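Local structure of eukaryotic translation initiation factor 2A (Schizosaccharomyces pombe, 3WJ9) at residues 40-45 against 406-411; 69-74 against 107-112; 80-85 against 134-139; 87-92 against 127-132. The protein probably directs methionyl-tRNAi to 40S ribosomal subunits, codon-dependently and for a few specific mRNAs, this construct being the beta-propeller part of the factor. All blocks are in the same frame, centred on the assembly; numbering follows the deposited sequence.

Contact 1. Residues 40-45 against 406-411; sequences ACYSPN and WRPRPL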
loop_
_atom_site.group_PDB
_atom_site.type_symbol
_atom_site.label_atom_id
_atom_site.label_comp_id
_atom_site.label_asym_id
_atom_site.label_seq_id
_atom_site.Cartn_x
_atom_site.Cartn_y
_atom_site.Cartn_z
ATOM N N ALA A 40 10.104 5.418 8.188
ATOM C CA ALA A 40 10.467 4.013 8.363
ATOM C C ALA A 40 9.544 3.085 7.571
ATOM O O ALA A 40 8.404 3.444 7.275
ATOM C CB ALA A 40 10.445 3.640 9.838
ATOM N N CYS A 41 10.038 1.891 7.239
ATOM C CA CYS A 41 9.239 0.898 6.516
ATOM C C CYS A 41 9.860 -0.504 6.515
ATOM O O CYS A 41 11.057 -0.669 6.760
ATOM C CB CYS A 41 9.014 1.349 5.069
ATOM S SG CYS A 41 10.509 1.452 4.055
ATOM N N TYR A 42 9.027 -1.507 6.240
ATOM C CA TYR A 42 9.475 -2.889 6.077
ATOM C C TYR A 42 9.500 -3.277 4.601
ATOM O O TYR A 42 8.744 -2.732 3.795
ATOM C CB TYR A 42 8.559 -3.863 6.830
ATOM C CG TYR A 42 8.820 -4.004 8.315
ATOM C CD1 TYR A 42 9.964 -4.633 8.790
ATOM C CD2 TYR A 42 7.898 -3.543 9.243
ATOM C CE1 TYR A 42 10.192 -4.771 10.150
ATOM C CE2 TYR A 42 8.116 -3.676 10.601
ATOM C CZ TYR A 42 9.265 -4.291 11.050
ATOM O OH TYR A 42 9.482 -4.426 12.402
ATOM N N SER A 43 10.364 -4.225 4.252
ATOM C CA SER A 43 10.297 -4.870 2.946
ATOM C C SER A 43 9.061 -5.765 2.927
ATOM O O SER A 43 8.666 -6.280 3.972
ATOM C CB SER A 43 11.574 -5.668 2.659
ATOM O OG SER A 43 11.812 -6.642 3.657
ATOM N N PRO A 44 8.437 -5.938 1.747
ATOM C CA PRO A 44 7.172 -6.671 1.608
ATOM C C PRO A 44 7.162 -8.035 2.302
ATOM O O PRO A 44 6.107 -8.485 2.751
ATOM C CB PRO A 44 7.039 -6.838 0.093
ATOM C CG PRO A 44 7.737 -5.650 -0.464
ATOM C CD PRO A 44 8.905 -5.412 0.452
ATOM N N ASN A 45 8.325 -8.674 2.379
ATOM C CA ASN A 45 8.465 -9.959 3.054
ATOM C C ASN A 45 8.971 -9.819 4.488
ATOM O O ASN A 45 9.156 -10.813 5.188
ATOM C CB ASN A 45 9.401 -10.872 2.261
ATOM C CG ASN A 45 10.595 -10.131 1.691
ATOM O OD1 ASN A 45 10.462 -9.022 1.176
ATOM N ND2 ASN A 45 11.768 -10.747 1.771
ATOM N N TRP A 406 3.133 -3.894 11.771
ATOM C CA TRP A 406 3.627 -5.265 11.848
ATOM C C TRP A 406 4.769 -5.526 10.875
ATOM O O TRP A 406 4.845 -4.908 9.812
ATOM C CB TRP A 406 2.499 -6.256 11.556
ATOM C CG TRP A 406 1.419 -6.299 12.583
ATOM C CD1 TRP A 406 0.132 -5.873 12.436
ATOM C CD2 TRP A 406 1.522 -6.816 13.912
ATOM N NE1 TRP A 406 -0.572 -6.087 13.595
ATOM C CE2 TRP A 406 0.260 -6.665 14.518
ATOM C CE3 TRP A 406 2.561 -7.390 14.651
ATOM C CZ2 TRP A 406 0.009 -7.065 15.829
ATOM C CZ3 TRP A 406 2.310 -7.786 15.950
ATOM C CH2 TRP A 406 1.045 -7.623 16.526
ATOM N N ARG A 407 5.652 -6.449 11.243
ATOM C CA ARG A 407 6.638 -6.969 10.310
ATOM C C ARG A 407 5.988 -8.081 9.497
ATOM O O ARG A 407 5.705 -9.154 10.030
ATOM C CB ARG A 407 7.871 -7.491 11.044
ATOM C CG ARG A 407 8.900 -8.124 10.130
ATOM C CD ARG A 407 9.849 -9.009 10.909
ATOM N NE ARG A 407 9.146 -10.089 11.590
ATOM C CZ ARG A 407 9.751 -11.071 12.250
ATOM N NH1 ARG A 407 11.074 -11.111 12.312
ATOM N NH2 ARG A 407 9.033 -12.017 12.841
ATOM N N PRO A 408 5.746 -7.826 8.202
ATOM C CA PRO A 408 4.996 -8.752 7.343
ATOM C C PRO A 408 5.726 -10.068 7.085
ATOM O O PRO A 408 6.913 -10.059 6.763
ATOM C CB PRO A 408 4.837 -7.963 6.040
ATOM C CG PRO A 408 6.001 -7.037 6.024
ATOM C CD PRO A 408 6.233 -6.653 7.456
ATOM N N ARG A 409 5.017 -11.184 7.234
ATOM C CA ARG A 409 5.574 -12.500 6.931
ATOM C C ARG A 409 4.708 -13.193 5.884
ATOM O O ARG A 409 3.487 -13.040 5.891
ATOM C CB ARG A 409 5.666 -13.365 8.191
ATOM C CG ARG A 409 6.195 -12.656 9.433
ATOM C CD ARG A 409 7.532 -11.971 9.197
ATOM N NE ARG A 409 8.624 -12.909 8.960
ATOM C CZ ARG A 409 9.857 -12.541 8.628
ATOM N NH1 ARG A 409 10.151 -11.255 8.490
ATOM N NH2 ARG A 409 10.796 -13.455 8.431
ATOM N N PRO A 410 5.337 -13.964 4.982
ATOM C CA PRO A 410 4.623 -14.648 3.900
ATOM C C PRO A 410 4.307 -16.117 4.189
ATOM O O PRO A 410 5.206 -16.894 4.516
ATOM C CB PRO A 410 5.602 -14.540 2.728
ATOM C CG PRO A 410 6.979 -14.415 3.379
ATOM C CD PRO A 410 6.792 -14.145 4.859
ATOM N N LEU A 411 3.034 -16.478 4.046
ATOM C CA LEU A 411 2.578 -17.863 4.165
ATOM C C LEU A 411 3.018 -18.518 5.470
ATOM O O LEU A 411 3.628 -19.591 5.460
ATOM C CB LEU A 411 3.087 -18.698 2.985
ATOM C CG LEU A 411 2.331 -18.659 1.657
ATOM C CD1 LEU A 411 2.995 -17.676 0.707
ATOM C CD2 LEU A 411 2.282 -20.046 1.042
#

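Contact 2. Residues 69-74 against 107-112; sequences TQLPAA and KVWNTE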
loop_
_atom_site.group_PDB
_atom_site.type_symbol
_atom_site.label_atom_id
_atom_site.label_comp_id
_atom_site.label_asym_id
_atom_site.label_seq_id
_atom_site.Cartn_x
_atom_site.Cartn_y
_atom_site.Cartn_z
ATOM N N THR A 69 23.236 -2.143 5.748
ATOM C CA THR A 69 23.581 -1.277 4.629
ATOM C C THR A 69 23.490 0.198 4.995
ATOM O O THR A 69 22.660 0.593 5.816
ATOM C CB THR A 69 22.660 -1.554 3.424
ATOM O OG1 THR A 69 22.660 -2.958 3.139
ATOM C CG2 THR A 69 23.116 -0.785 2.185
ATOM N N GLN A 70 24.349 1.009 4.383
ATOM C CA GLN A 70 24.299 2.449 4.580
ATOM C C GLN A 70 24.095 3.196 3.263
ATOM O O GLN A 70 24.871 3.041 2.321
ATOM C CB GLN A 70 25.574 2.939 5.262
ATOM C CG GLN A 70 25.545 4.415 5.566
ATOM C CD GLN A 70 24.297 4.796 6.334
ATOM O OE1 GLN A 70 24.203 4.569 7.539
ATOM N NE2 GLN A 70 23.328 5.371 5.636
ATOM N N LEU A 71 23.046 4.010 3.209
ATOM C CA LEU A 71 22.764 4.828 2.037
ATOM C C LEU A 71 22.914 6.313 2.346
ATOM O O LEU A 71 22.274 6.828 3.263
ATOM C CB LEU A 71 21.355 4.546 1.516
ATOM C CG LEU A 71 20.957 3.072 1.427
ATOM C CD1 LEU A 71 19.544 2.932 0.889
ATOM C CD2 LEU A 71 21.946 2.306 0.567
ATOM N N PRO A 72 23.758 7.011 1.571
ATOM C CA PRO A 72 23.951 8.454 1.741
ATOM C C PRO A 72 22.771 9.258 1.204
ATOM O O PRO A 72 22.962 10.183 0.415
ATOM C CB PRO A 72 25.220 8.734 0.931
ATOM C CG PRO A 72 25.221 7.688 -0.123
ATOM C CD PRO A 72 24.604 6.460 0.498
ATOM N N ALA A 73 21.565 8.901 1.636
ATOM C CA ALA A 73 20.353 9.587 1.212
ATOM C C ALA A 73 19.908 10.612 2.249
ATOM O O ALA A 73 19.486 10.255 3.351
ATOM C CB ALA A 73 19.244 8.584 0.949
ATOM N N ALA A 74 20.004 11.886 1.886
ATOM C CA ALA A 74 19.631 12.973 2.783
ATOM C C ALA A 74 18.318 13.619 2.358
ATOM O O ALA A 74 17.894 13.479 1.211
ATOM C CB ALA A 74 20.736 14.013 2.836
ATOM N N LYS A 107 16.342 8.166 -6.159
ATOM C CA LYS A 107 17.387 7.294 -6.612
ATOM C C LYS A 107 16.964 5.883 -6.242
ATOM O O LYS A 107 16.137 5.697 -5.347
ATOM C CB LYS A 107 18.709 7.693 -5.961
ATOM C CG LYS A 107 18.946 9.202 -5.971
ATOM C CD LYS A 107 20.085 9.622 -5.066
ATOM C CE LYS A 107 19.993 11.103 -4.731
ATOM N NZ LYS A 107 20.030 11.960 -5.950
ATOM N N VAL A 108 17.494 4.891 -6.939
ATOM C CA VAL A 108 17.223 3.511 -6.571
ATOM C C VAL A 108 18.515 2.938 -6.009
ATOM O O VAL A 108 19.596 3.208 -6.529
ATOM C CB VAL A 108 16.720 2.679 -7.766
ATOM C CG1 VAL A 108 16.345 1.272 -7.321
ATOM C CG2 VAL A 108 15.530 3.360 -8.420
ATOM N N TRP A 109 18.409 2.171 -4.930
ATOM C CA TRP A 109 19.595 1.655 -4.260
ATOM C C TRP A 109 19.574 0.134 -4.158
ATOM O O TRP A 109 18.511 -0.483 -4.114
ATOM C CB TRP A 109 19.728 2.260 -2.856
ATOM C CG TRP A 109 19.507 3.752 -2.780
ATOM C CD1 TRP A 109 18.306 4.399 -2.733
ATOM C CD2 TRP A 109 20.514 4.772 -2.708
ATOM N NE1 TRP A 109 18.501 5.756 -2.654
ATOM C CE2 TRP A 109 19.845 6.011 -2.634
ATOM C CE3 TRP A 109 21.911 4.758 -2.706
ATOM C CZ2 TRP A 109 20.529 7.222 -2.560
ATOM C CZ3 TRP A 109 22.587 5.964 -2.633
ATOM C CH2 TRP A 109 21.895 7.178 -2.561
ATOM N N ASN A 110 20.760 -0.463 -4.126
ATOM C CA ASN A 110 20.898 -1.882 -3.834
ATOM C C ASN A 110 20.982 -2.063 -2.323
ATOM O O ASN A 110 21.530 -1.213 -1.619
ATOM C CB ASN A 110 22.132 -2.459 -4.533
ATOM C CG ASN A 110 22.224 -3.974 -4.421
ATOM O OD1 ASN A 110 22.035 -4.548 -3.348
ATOM N ND2 ASN A 110 22.527 -4.627 -5.537
ATOM N N THR A 111 20.439 -3.168 -1.827
ATOM C CA THR A 111 20.340 -3.381 -0.387
ATOM C C THR A 111 21.453 -4.270 0.173
ATOM O O THR A 111 21.736 -4.225 1.369
ATOM C CB THR A 111 18.974 -3.993 -0.009
ATOM O OG1 THR A 111 18.838 -5.284 -0.614
ATOM C CG2 THR A 111 17.838 -3.091 -0.480
ATOM N N GLU A 112 22.087 -5.073 -0.679
ATOM C CA GLU A 112 23.161 -5.951 -0.215
ATOM C C GLU A 112 24.535 -5.410 -0.649
ATOM O O GLU A 112 25.580 -5.883 -0.194
ATOM C CB GLU A 112 22.940 -7.398 -0.707
ATOM C CG GLU A 112 24.201 -8.274 -0.737
ATOM C CD GLU A 112 23.954 -9.724 -1.101
ATOM O OE1 GLU A 112 22.781 -10.133 -1.209
ATOM O OE2 GLU A 112 24.951 -10.457 -1.283
#

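Contact 3. Residues 80-85 against 134-139; sequences GFSPLG and CDESLA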
loop_
_atom_site.group_PDB
_atom_site.type_symbol
_atom_site.label_atom_id
_atom_site.label_comp_id
_atom_site.label_asym_id
_atom_site.label_seq_id
_atom_site.Cartn_x
_atom_site.Cartn_y
_atom_site.Cartn_z
ATOM N N GLY A 80 10.722 3.040 -0.094
ATOM C CA GLY A 80 9.987 1.936 -0.682
ATOM C C GLY A 80 10.855 0.753 -1.060
ATOM O O GLY A 80 11.872 0.903 -1.732
ATOM N N PHE A 81 10.443 -0.431 -0.620
ATOM C CA PHE A 81 11.131 -1.668 -0.969
ATOM C C PHE A 81 10.521 -2.302 -2.212
ATOM O O PHE A 81 9.301 -2.325 -2.375
ATOM C CB PHE A 81 11.066 -2.666 0.190
ATOM C CG PHE A 81 12.121 -2.464 1.242
ATOM C CD1 PHE A 81 13.404 -2.951 1.062
ATOM C CD2 PHE A 81 11.822 -1.804 2.420
ATOM C CE1 PHE A 81 14.370 -2.777 2.033
ATOM C CE2 PHE A 81 12.781 -1.626 3.395
ATOM C CZ PHE A 81 14.059 -2.114 3.201
ATOM N N SER A 82 11.378 -2.816 -3.085
ATOM C CA SER A 82 10.935 -3.649 -4.193
ATOM C C SER A 82 10.451 -4.984 -3.614
ATOM O O SER A 82 10.879 -5.363 -2.526
ATOM C CB SER A 82 12.074 -3.840 -5.196
ATOM O OG SER A 82 13.191 -4.460 -4.584
ATOM N N PRO A 83 9.552 -5.693 -4.328
ATOM C CA PRO A 83 8.867 -6.892 -3.822
ATOM C C PRO A 83 9.763 -7.907 -3.110
ATOM O O PRO A 83 9.314 -8.536 -2.151
ATOM C CB PRO A 83 8.279 -7.508 -5.093
ATOM C CG PRO A 83 7.997 -6.345 -5.948
ATOM C CD PRO A 83 9.126 -5.380 -5.702
ATOM N N LEU A 84 11.001 -8.064 -3.567
ATOM C CA LEU A 84 11.923 -9.003 -2.939
ATOM C C LEU A 84 12.978 -8.263 -2.118
ATOM O O LEU A 84 13.951 -8.859 -1.652
ATOM C CB LEU A 84 12.589 -9.888 -3.994
ATOM C CG LEU A 84 11.649 -10.795 -4.793
ATOM C CD1 LEU A 84 12.402 -11.529 -5.889
ATOM C CD2 LEU A 84 10.945 -11.786 -3.878
ATOM N N GLY A 85 12.774 -6.961 -1.950
ATOM C CA GLY A 85 13.620 -6.151 -1.092
ATOM C C GLY A 85 15.060 -6.023 -1.547
ATOM O O GLY A 85 15.931 -5.663 -0.758
ATOM N N CYS A 134 6.148 -9.106 -9.467
ATOM C CA CYS A 134 6.325 -9.869 -8.234
ATOM C C CYS A 134 7.660 -10.605 -8.188
ATOM O O CYS A 134 8.223 -10.809 -7.111
ATOM C CB CYS A 134 5.178 -10.863 -8.047
ATOM S SG CYS A 134 3.699 -10.136 -7.316
ATOM N N ASP A 135 8.168 -11.002 -9.350
ATOM C CA ASP A 135 9.476 -11.648 -9.413
ATOM C C ASP A 135 10.603 -10.622 -9.392
ATOM O O ASP A 135 11.779 -10.984 -9.455
ATOM C CB ASP A 135 9.591 -12.538 -10.657
ATOM C CG ASP A 135 9.258 -11.805 -11.947
ATOM O OD1 ASP A 135 9.497 -10.582 -12.041
ATOM O OD2 ASP A 135 8.763 -12.467 -12.882
ATOM N N GLU A 136 10.226 -9.345 -9.323
ATOM C CA GLU A 136 11.177 -8.243 -9.214
ATOM C C GLU A 136 12.131 -8.202 -10.410
ATOM O O GLU A 136 13.293 -7.821 -10.271
ATOM C CB GLU A 136 11.970 -8.361 -7.910
ATOM C CG GLU A 136 12.472 -7.052 -7.327
ATOM C CD GLU A 136 13.294 -7.280 -6.075
ATOM O OE1 GLU A 136 14.308 -8.003 -6.163
ATOM O OE2 GLU A 136 12.925 -6.761 -5.003
ATOM N N SER A 137 11.639 -8.597 -11.580
ATOM C CA SER A 137 12.467 -8.617 -12.782
ATOM C C SER A 137 12.234 -7.383 -13.648
ATOM O O SER A 137 13.096 -7.004 -14.440
ATOM C CB SER A 137 12.198 -9.885 -13.600
ATOM O OG SER A 137 10.829 -9.988 -13.951
ATOM N N LEU A 138 11.074 -6.753 -13.492
ATOM C CA LEU A 138 10.716 -5.610 -14.326
ATOM C C LEU A 138 10.267 -4.407 -13.499
ATOM O O LEU A 138 9.548 -4.555 -12.511
ATOM C CB LEU A 138 9.616 -6.002 -15.318
ATOM C CG LEU A 138 9.897 -7.210 -16.216
ATOM C CD1 LEU A 138 8.695 -7.529 -17.092
ATOM C CD2 LEU A 138 11.137 -6.976 -17.066
ATOM N N ALA A 139 10.701 -3.219 -13.908
ATOM C CA ALA A 139 10.317 -1.979 -13.240
ATOM C C ALA A 139 9.598 -1.058 -14.218
ATOM O O ALA A 139 9.711 -1.232 -15.429
ATOM C CB ALA A 139 11.537 -1.289 -12.653
#

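Contact 4. Residues 87-92 against 127-132; sequences YLSTWE and GWNLQY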
loop_
_atom_site.group_PDB
_atom_site.type_symbol
_atom_site.label_atom_id
_atom_site.label_comp_id
_atom_site.label_asym_id
_atom_site.label_seq_id
_atom_site.Cartn_x
_atom_site.Cartn_y
_atom_site.Cartn_z
ATOM N N TYR A 87 15.877 -3.948 -3.837
ATOM C CA TYR A 87 16.016 -2.546 -4.209
ATOM C C TYR A 87 15.176 -1.651 -3.304
ATOM O O TYR A 87 14.078 -2.022 -2.884
ATOM C CB TYR A 87 15.627 -2.335 -5.674
ATOM C CG TYR A 87 16.413 -3.191 -6.641
ATOM C CD1 TYR A 87 17.706 -2.847 -7.014
ATOM C CD2 TYR A 87 15.863 -4.346 -7.177
ATOM C CE1 TYR A 87 18.428 -3.630 -7.897
ATOM C CE2 TYR A 87 16.576 -5.135 -8.060
ATOM C CZ TYR A 87 17.857 -4.773 -8.417
ATOM O OH TYR A 87 18.565 -5.559 -9.296
ATOM N N LEU A 88 15.706 -0.469 -3.007
ATOM C CA LEU A 88 15.025 0.498 -2.157
ATOM C C LEU A 88 15.073 1.877 -2.807
ATOM O O LEU A 88 16.142 2.355 -3.180
ATOM C CB LEU A 88 15.661 0.532 -0.763
ATOM C CG LEU A 88 15.085 1.501 0.276
ATOM C CD1 LEU A 88 13.793 0.959 0.865
ATOM C CD2 LEU A 88 16.096 1.774 1.377
ATOM N N SER A 89 13.911 2.507 -2.948
ATOM C CA SER A 89 13.823 3.822 -3.579
ATOM C C SER A 89 13.652 4.927 -2.540
ATOM O O SER A 89 12.957 4.749 -1.541
ATOM C CB SER A 89 12.667 3.856 -4.584
ATOM O OG SER A 89 12.851 2.895 -5.611
ATOM N N THR A 90 14.291 6.069 -2.784
ATOM C CA THR A 90 14.265 7.183 -1.839
ATOM C C THR A 90 13.859 8.500 -2.496
ATOM O O THR A 90 14.601 9.045 -3.303
ATOM C CB THR A 90 15.642 7.384 -1.169
ATOM O OG1 THR A 90 16.621 7.689 -2.170
ATOM C CG2 THR A 90 16.065 6.134 -0.416
ATOM N N TRP A 91 12.686 9.013 -2.133
ATOM C CA TRP A 91 12.224 10.313 -2.620
ATOM C C TRP A 91 12.807 11.441 -1.774
ATOM O O TRP A 91 12.598 11.489 -0.563
ATOM C CB TRP A 91 10.689 10.389 -2.601
ATOM C CG TRP A 91 10.101 11.661 -3.201
ATOM C CD1 TRP A 91 9.614 11.815 -4.460
ATOM C CD2 TRP A 91 9.924 12.927 -2.550
ATOM N NE1 TRP A 91 9.161 13.095 -4.648
ATOM C CE2 TRP A 91 9.336 13.801 -3.487
ATOM C CE3 TRP A 91 10.209 13.411 -1.272
ATOM C CZ2 TRP A 91 9.030 15.127 -3.187
ATOM C CZ3 TRP A 91 9.903 14.730 -0.974
ATOM C CH2 TRP A 91 9.319 15.571 -1.928
ATOM N N GLU A 92 13.546 12.341 -2.414
ATOM C CA GLU A 92 13.986 13.569 -1.760
ATOM C C GLU A 92 13.145 14.727 -2.279
ATOM O O GLU A 92 12.417 14.576 -3.260
ATOM C CB GLU A 92 15.470 13.835 -2.017
ATOM C CG GLU A 92 16.403 12.723 -1.575
ATOM C CD GLU A 92 17.859 13.041 -1.864
ATOM O OE1 GLU A 92 18.728 12.203 -1.544
ATOM O OE2 GLU A 92 18.134 14.130 -2.410
ATOM N N GLY A 127 2.603 8.697 -6.609
ATOM C CA GLY A 127 3.096 7.810 -7.650
ATOM C C GLY A 127 4.559 8.056 -7.958
ATOM O O GLY A 127 4.981 8.009 -9.113
ATOM N N TRP A 128 5.336 8.319 -6.915
ATOM C CA TRP A 128 6.742 8.663 -7.071
ATOM C C TRP A 128 7.591 7.449 -7.451
ATOM O O TRP A 128 8.418 7.523 -8.357
ATOM C CB TRP A 128 7.274 9.298 -5.780
ATOM C CG TRP A 128 7.306 8.358 -4.613
ATOM C CD1 TRP A 128 6.264 8.025 -3.802
ATOM C CD2 TRP A 128 8.436 7.623 -4.136
ATOM N NE1 TRP A 128 6.675 7.130 -2.846
ATOM C CE2 TRP A 128 8.013 6.865 -3.031
ATOM C CE3 TRP A 128 9.775 7.529 -4.536
ATOM C CZ2 TRP A 128 8.864 6.029 -2.318
ATOM C CZ3 TRP A 128 10.626 6.699 -3.830
ATOM C CH2 TRP A 128 10.167 5.960 -2.734
ATOM N N ASN A 129 7.363 6.328 -6.775
ATOM C CA ASN A 129 8.231 5.163 -6.909
ATOM C C ASN A 129 8.012 4.389 -8.202
ATOM O O ASN A 129 6.978 4.527 -8.857
ATOM C CB ASN A 129 8.032 4.224 -5.715
ATOM C CG ASN A 129 9.216 3.299 -5.493
ATOM O OD1 ASN A 129 10.018 3.068 -6.398
ATOM N ND2 ASN A 129 9.326 2.760 -4.286
ATOM N N LEU A 130 9.002 3.581 -8.567
ATOM C CA LEU A 130 8.841 2.614 -9.640
ATOM C C LEU A 130 7.927 1.497 -9.167
ATOM O O LEU A 130 7.978 1.100 -8.005
ATOM C CB LEU A 130 10.192 2.038 -10.069
ATOM C CG LEU A 130 11.257 2.998 -10.586
ATOM C CD1 LEU A 130 12.610 2.308 -10.642
ATOM C CD2 LEU A 130 10.838 3.478 -11.956
ATOM N N GLN A 131 7.084 0.999 -10.063
ATOM C CA GLN A 131 6.307 -0.195 -9.767
ATOM C C GLN A 131 7.131 -1.400 -10.191
ATOM O O GLN A 131 8.056 -1.273 -10.990
ATOM C CB GLN A 131 4.956 -0.173 -10.481
ATOM C CG GLN A 131 4.136 1.077 -10.207
ATOM C CD GLN A 131 2.731 0.987 -10.764
ATOM O OE1 GLN A 131 2.229 -0.101 -11.044
ATOM N NE2 GLN A 131 2.092 2.137 -10.943
ATOM N N TYR A 132 6.807 -2.566 -9.646
ATOM C CA TYR A 132 7.569 -3.768 -9.949
ATOM C C TYR A 132 6.668 -4.957 -10.233
ATOM O O TYR A 132 5.492 -4.963 -9.872
ATOM C CB TYR A 132 8.506 -4.123 -8.793
ATOM C CG TYR A 132 9.661 -3.170 -8.573
ATOM C CD1 TYR A 132 9.474 -1.947 -7.940
ATOM C CD2 TYR A 132 10.942 -3.504 -8.988
ATOM C CE1 TYR A 132 10.530 -1.079 -7.738
ATOM C CE2 TYR A 132 12.005 -2.642 -8.789
ATOM C CZ TYR A 132 11.794 -1.432 -8.163
ATOM O OH TYR A 132 12.849 -0.571 -7.963
#

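Contact 1. Residues 40-45 against 406-411
Trp406 meets Tyr42 through its backbone rather than its indole: Trp406 O lies 3.4 Å from Tyr42 CD2, approaching the phenol obliquely. Arg407 follows and covers one face of that ring. Its CA sits 3.8 Å from the ring centroid and only 16° off the normal, a CH-pi contact, and its CB comes within 3.5 Å of Tyr42 CZ. With CG anti to the backbone N (chi1 176°), the aliphatic chain of Arg407 passes over the CD1-CE1 side of the ring before turning away, and NH1 forms a salt bridge with Glu63. Pro408 then fills the angle between ring and backbone, its CD 3.7 Å from Tyr42 CB and its CG 3.4 Å from Ser43 O. Arg409 doubles back through bends at chi2 and chi3, which lays its guanidinium against that of Arg407. Asn45 O lies over one face of the Arg409 guanidinium, 3.5 Å from Arg409 NH1, too poorly angled to bond. Pro410 CD grazes the same Asn45 carbonyl. The two segments thus meet by packing, without a hydrogen bond between them; the Tyr42 hydroxyl is bonded instead to Gln6. Around it, Phe405 of strand 401-406 and Phe49 of strand 48-53 meet the Tyr42 ring, while Arg407 pairs through its backbone with Gln6 of strand 6-11. The tail leaving strand 401-406 packs across the end of strand 37-42, beside the chain's first strand.

Contact 2. Residues 69-74 against 107-112
Leu71 and Trp109 form the middle of this contact. Leu71 CD1 stands over one face of the indole, 4.1 Å from the centroid of the five-membered ring, in a CH-pi contact. Pro72 and Ala73 extend the cover obliquely along the six-membered ring, with Pro72 CD 3.8 Å from Trp109 CZ3 and Ala73 CB 4.0 Å from Trp109 CZ2. At the other end Thr69 OG1 donates to Thr111 O; the modelled separation is very short, so its exact length is doubtful. The next shell fixes these groups. Lys107 CB lies 3.4 Å above the opposite face of the indole, and Trp109 NE1 is bonded to Thr90 OG1, which together set the ring's rotation. With alanine instead of Trp109, Leu71, Pro72 and Ala73 would probably face a gap and Thr90 OG1 would lose its indole partner. An inverse gamma turn centred on Pro72 bends the chain across the ring. Asn110 OD1 accepts from Glu112 N at 2.7 Å in an Asx turn that presents the Thr111 carbonyl to Thr69, and Thr111 OG1 is held by Gly85 O. Strands 69-71 and 107-110 run antiparallel, their axes 8.9 Å apart at an angle of 161°, but belong to different sheets: the last strand of one propeller blade lies over the third strand of the next, with Leu88 and Leu116 packing nearby.

Contact 3. Residues 80-85 against 134-139
The type I beta turn from Ser82 to Gly85, which leads out of strand 76-81, receives the carboxylate of Glu136 from the turn before strand 138-143. OE2 of Glu136 accepts from Leu84 N at 2.7 Å, with an N-H...O angle of 138°, and the donor approaches from above the carboxylate plane, 62° out of it. Ser82 OG also donates to this oxygen, over a modelled distance too short to be taken literally, and Lys86 N adds a further bond. Glu136 is buried, and this set of donors probably offsets its negative charge. Its side chain is extended beyond CG, with CG anti to the backbone N (chi1 -152°), a straight reach that carries the carboxylate from its own turn to the other. Along the way its CB meets Leu84 CD1 at 3.8 Å and its CG lies 4.1 Å from Pro83 CD. Leu84 CD1 also packs 3.7 Å from Asp135 O, while Pro83 CB lies 3.9 Å from Cys134 O. On the second segment Asp135 OD1 accepts from Ser137 N at 3.0 Å, an Asx turn that shapes the backbone about Glu136; OD2 of the same aspartate reaches His179. Ser82 OG is positioned in turn by Tyr87 N. Each turn joins the first and second strands of its own sheet, so that the carboxylate ties together the corresponding hairpin bends of two successive blades of the beta-propeller.

Contact 4. Residues 87-92 against 127-132
Trp91 and Trp128 meet CB against ring, without stacking. In Trp128, CG lies between the backbone N and the carbonyl carbon (chi1 66°), which folds the indole back over its own chain toward strand 87-92. One of its faces takes Trp91 CB, 4.0 Å from the centroid of the six-membered ring in a CH-pi contact; the opposite face takes Asn129 CB, 3.6 Å above the plane. The far rim reaches the strand backbone, Trp128 CH2 lying 3.3 Å from Ser89 O. The Trp91 ring lies alongside, its CD1 3.7 Å from Trp128 CB, and the two indole planes stand oblique at 76°. Asn129 has CG anti to N (chi1 -158°), which turns its amide toward Ser89. Ser89 OG donates to Asn129 OD1 at 2.9 Å, the donor tilted 34° from the carbonyl plane. A leucine at Asn129 would probably leave the Ser89 hydroxyl without this acceptor and remove the one hydrogen bond between these two segments. Farther along, Tyr132 OH comes to 4.0 Å from Tyr87 CB, a looser touch, while the Tyr132 ring packs against Ser82 and Pro83. The chemistry is mixed: aromatic surface covers the end near Trp91, and the serine-asparagine pair adds one directional bond to a contact that is otherwise mostly packing, between the strand and the loop leading into the next blade.

Contacts 2, 3 and 4 join successive blades of the propeller through one shared sheet, 76-120, whereas contact 1 brings the end of the modelled chain back to an early strand, 37-42, and the other three are nested within the loop it closes. Contacts 3 and 4 are the closest pair, with centres about 10 Å apart, and share the hairpin of strands 76-81 and 87-92. Contact 2 lies about 12 Å from contact 4, centre to centre; Trp109 N pairs with Leu88 O across neighbouring strands. Contact 1 reaches contact 3 through Phe81, whose CB packs 3.5 Å from Pro44 CD, but its nearest atoms stay about 7 Å from contact 2 and about 5 Å from contact 4.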